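Local coordinates for putative CRISPR-associated endoribonuclease-like protein Cas6 (Pyrococcus furiosus, PDB 3UFC), which probably binds CRISPR RNA in antiviral defence, as a paralogue of the Cas6 endoribonucleases that process it, at residues Q13-N21 with I64-L73. Numbering follows the deposited sequence.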
loop_
_atom_site.group_PDB
_atom_site.type_symbol
_atom_site.label_atom_id
_atom_site.label_comp_id
_atom_site.label_asym_id
_atom_site.label_seq_id
_atom_site.Cartn_x
_atom_site.Cartn_y
_atom_site.Cartn_z
ATOM N N GLN A 13 21.430 -12.498 4.838
ATOM C CA GLN A 13 21.555 -13.612 5.768
ATOM C C GLN A 13 20.583 -14.718 5.359
ATOM O O GLN A 13 19.602 -14.458 4.664
ATOM C CB GLN A 13 21.250 -13.139 7.197
ATOM C CG GLN A 13 22.099 -11.949 7.660
ATOM C CD GLN A 13 21.577 -10.604 7.159
ATOM O OE1 GLN A 13 20.724 -10.542 6.271
ATOM N NE2 GLN A 13 22.099 -9.519 7.727
ATOM N N ASP A 14 20.855 -15.949 5.780
ATOM C CA ASP A 14 19.993 -17.078 5.435
ATOM C C ASP A 14 18.913 -17.320 6.485
ATOM O O ASP A 14 19.153 -17.166 7.682
ATOM C CB ASP A 14 20.826 -18.351 5.263
ATOM C CG ASP A 14 21.923 -18.197 4.225
ATOM O OD1 ASP A 14 22.924 -17.499 4.510
ATOM O OD2 ASP A 14 21.779 -18.770 3.123
ATOM N N ASN A 15 17.725 -17.704 6.027
ATOM C CA ASN A 15 16.598 -17.968 6.920
ATOM C C ASN A 15 16.459 -16.893 7.999
ATOM O O ASN A 15 16.279 -17.205 9.175
ATOM C CB ASN A 15 16.765 -19.337 7.587
ATOM C CG ASN A 15 16.610 -20.487 6.609
ATOM O OD1 ASN A 15 16.848 -21.644 6.955
ATOM N ND2 ASN A 15 16.204 -20.175 5.384
ATOM N N PRO A 16 16.536 -15.612 7.609
ATOM C CA PRO A 16 16.413 -14.539 8.596
ATOM C C PRO A 16 14.985 -14.375 9.105
ATOM O O PRO A 16 14.034 -14.876 8.503
ATOM C CB PRO A 16 16.889 -13.316 7.821
ATOM C CG PRO A 16 16.341 -13.584 6.463
ATOM C CD PRO A 16 16.672 -15.054 6.251
ATOM N N VAL A 17 14.849 -13.680 10.226
ATOM C CA VAL A 17 13.544 -13.418 10.808
ATOM C C VAL A 17 13.391 -11.903 10.858
ATOM O O VAL A 17 14.164 -11.220 11.524
ATOM C CB VAL A 17 13.428 -13.986 12.243
ATOM C CG1 VAL A 17 12.037 -13.714 12.799
ATOM C CG2 VAL A 17 13.704 -15.482 12.233
ATOM N N ILE A 18 12.414 -11.379 10.128
ATOM C CA ILE A 18 12.184 -9.941 10.115
ATOM C C ILE A 18 11.004 -9.614 11.021
ATOM O O ILE A 18 10.103 -10.432 11.198
ATOM C CB ILE A 18 11.847 -9.417 8.693
ATOM C CG1 ILE A 18 10.544 -10.050 8.196
ATOM C CG2 ILE A 18 12.995 -9.710 7.746
ATOM C CD1 ILE A 18 10.052 -9.502 6.855
ATOM N N PRO A 19 11.000 -8.418 11.617
ATOM C CA PRO A 19 9.885 -8.047 12.493
ATOM C C PRO A 19 8.616 -7.880 11.656
ATOM O O PRO A 19 8.698 -7.647 10.446
ATOM C CB PRO A 19 10.361 -6.738 13.117
ATOM C CG PRO A 19 11.235 -6.149 12.041
ATOM C CD PRO A 19 12.016 -7.352 11.565
ATOM N N PHE A 20 7.450 -8.011 12.284
ATOM C CA PHE A 20 6.191 -7.865 11.557
ATOM C C PHE A 20 5.898 -6.413 11.172
ATOM O O PHE A 20 5.384 -6.147 10.087
ATOM C CB PHE A 20 4.983 -8.335 12.385
ATOM C CG PHE A 20 5.093 -9.725 12.937
ATOM C CD1 PHE A 20 5.527 -9.934 14.246
ATOM C CD2 PHE A 20 4.681 -10.821 12.185
ATOM C CE1 PHE A 20 5.539 -11.213 14.804
ATOM C CE2 PHE A 20 4.691 -12.107 12.733
ATOM C CZ PHE A 20 5.119 -12.301 14.044
ATOM N N ASN A 21 6.217 -5.487 12.073
ATOM C CA ASN A 21 5.924 -4.061 11.883
ATOM C C ASN A 21 7.039 -3.216 11.272
ATOM O O ASN A 21 7.594 -2.340 11.936
ATOM C CB ASN A 21 5.523 -3.469 13.239
ATOM C CG ASN A 21 4.521 -4.338 13.975
ATOM O OD1 ASN A 21 3.366 -4.459 13.570
ATOM N ND2 ASN A 21 4.967 -4.965 15.060
ATOM N N ILE A 64 5.430 -17.827 10.477
ATOM C CA ILE A 64 5.171 -16.850 11.526
ATOM C C ILE A 64 5.698 -17.362 12.863
ATOM O O ILE A 64 5.263 -18.404 13.354
ATOM C CB ILE A 64 3.658 -16.565 11.678
ATOM C CG1 ILE A 64 3.092 -15.994 10.375
ATOM C CG2 ILE A 64 3.426 -15.596 12.830
ATOM C CD1 ILE A 64 3.706 -14.674 9.959
ATOM N N ILE A 65 6.642 -16.628 13.440
ATOM C CA ILE A 65 7.217 -16.995 14.726
ATOM C C ILE A 65 6.680 -16.026 15.773
ATOM O O ILE A 65 7.187 -14.913 15.915
ATOM C CB ILE A 65 8.754 -16.894 14.710
ATOM C CG1 ILE A 65 9.324 -17.752 13.580
ATOM C CG2 ILE A 65 9.317 -17.356 16.044
ATOM C CD1 ILE A 65 10.830 -17.657 13.444
ATOM N N PRO A 66 5.638 -16.437 16.513
ATOM C CA PRO A 66 5.037 -15.591 17.549
ATOM C C PRO A 66 6.080 -14.895 18.420
ATOM O O PRO A 66 7.017 -15.528 18.910
ATOM C CB PRO A 66 4.183 -16.579 18.336
ATOM C CG PRO A 66 3.717 -17.517 17.265
ATOM C CD PRO A 66 4.986 -17.758 16.473
ATOM N N GLU A 67 5.915 -13.587 18.595
ATOM C CA GLU A 67 6.829 -12.792 19.406
ATOM C C GLU A 67 8.251 -12.747 18.854
ATOM O O GLU A 67 9.219 -12.697 19.615
ATOM C CB GLU A 67 6.849 -13.319 20.841
ATOM C CG GLU A 67 5.555 -13.075 21.598
ATOM C CD GLU A 67 5.579 -13.661 22.989
ATOM O OE1 GLU A 67 6.540 -13.377 23.736
ATOM O OE2 GLU A 67 4.637 -14.403 23.337
ATOM N N LYS A 68 8.373 -12.762 17.530
ATOM C CA LYS A 68 9.677 -12.707 16.879
ATOM C C LYS A 68 9.581 -12.030 15.515
ATOM O O LYS A 68 10.368 -11.137 15.199
ATOM C CB LYS A 68 10.254 -14.116 16.713
ATOM C CG LYS A 68 10.704 -14.761 18.013
ATOM C CD LYS A 68 11.825 -13.962 18.664
ATOM C CE LYS A 68 12.261 -14.588 19.981
ATOM N NZ LYS A 68 13.362 -13.814 20.628
ATOM N N GLY A 69 8.613 -12.459 14.713
ATOM C CA GLY A 69 8.443 -11.873 13.397
ATOM C C GLY A 69 8.140 -12.896 12.320
ATOM O O GLY A 69 7.524 -13.931 12.578
ATOM N N ILE A 70 8.580 -12.601 11.103
ATOM C CA ILE A 70 8.355 -13.488 9.970
ATOM C C ILE A 70 9.665 -14.168 9.587
ATOM O O ILE A 70 10.662 -13.498 9.317
ATOM C CB ILE A 70 7.832 -12.700 8.746
ATOM C CG1 ILE A 70 6.627 -11.846 9.151
ATOM C CG2 ILE A 70 7.436 -13.661 7.640
ATOM C CD1 ILE A 70 6.146 -10.903 8.059
ATOM N N LYS A 71 9.665 -15.497 9.578
ATOM C CA LYS A 71 10.861 -16.246 9.213
ATOM C C LYS A 71 10.834 -16.524 7.716
ATOM O O LYS A 71 9.938 -17.202 7.214
ATOM C CB LYS A 71 10.933 -17.564 9.983
ATOM C CG LYS A 71 12.204 -18.354 9.712
ATOM C CD LYS A 71 12.232 -19.653 10.501
ATOM C CE LYS A 71 13.508 -20.435 10.234
ATOM N NZ LYS A 71 13.564 -21.692 11.036
ATOM N N ILE A 72 11.821 -15.984 7.011
ATOM C CA ILE A 72 11.930 -16.147 5.564
ATOM C C ILE A 72 12.534 -17.501 5.202
ATOM O O ILE A 72 13.686 -17.780 5.527
ATOM C CB ILE A 72 12.802 -15.025 4.968
ATOM C CG1 ILE A 72 12.153 -13.670 5.258
ATOM C CG2 ILE A 72 12.977 -15.237 3.469
ATOM C CD1 ILE A 72 13.011 -12.485 4.901
ATOM N N LEU A 73 11.753 -18.335 4.522
ATOM C CA LEU A 73 12.208 -19.662 4.124
ATOM C C LEU A 73 12.417 -19.758 2.616
ATOM O O LEU A 73 12.382 -20.851 2.049
ATOM C CB LEU A 73 11.186 -20.719 4.555
ATOM C CG LEU A 73 10.791 -20.775 6.034
ATOM C CD1 LEU A 73 9.695 -21.807 6.216
ATOM C CD2 LEU A 73 11.999 -21.115 6.890
HETATM O O HOH W 1 15.777 -23.232 9.199
#
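Val17 and Ile18 run antiparallel to residues 69-72: Ile18 and Ile70 form a hydrogen-bonded pair, Val17 and Lys71 the adjoining non-hydrogen-bonded one. Ile70 N reaches Ile18 O at 2.7 Å, Ile18 N answers to Ile70 O, and Ile72 N donates to Pro16 O at 2.9 Å. Pro16 and Pro19 lack an amide hydrogen, which suits the ends of so short an edge strand. The turn closing the hairpin carries a classic beta bulge, in which Lys68 and Gly69 stand opposite Ile65. There Phe20, its CG swung beside its own backbone N (chi1 -53°), lays its ring over the chain: Gly69 CA sits 3.4 Å from the ring centroid in a CH-pi contact. Glycine is required, since its backbone angles (phi 138°) and the nearby Ile18 O exclude a CB. Ile64 CG2 meets the ring edge at CE2 (3.7 Å), while Ile70 CG1 approaches CD2 obliquely. On Val17's face, CG2 touches Ile65 CD1 at 3.8 Å and the aliphatic stem of extended Lys71, whose amine shares a water with Asn15 OD1. On the opposite face Ile18 CG1 lies against Ile70 CB (3.8 Å), both residues beta-branched as suits a strand; beyond, Ile72 CD1 touches both Pro16 CG and Ile18 CG2. This three-stranded sheet, completed by strand 62-65, packs Ile18 and Ile72 against strand 107-116, and Ile70 and Ile72 against Ile59 of the larger ferredoxin-like sheet.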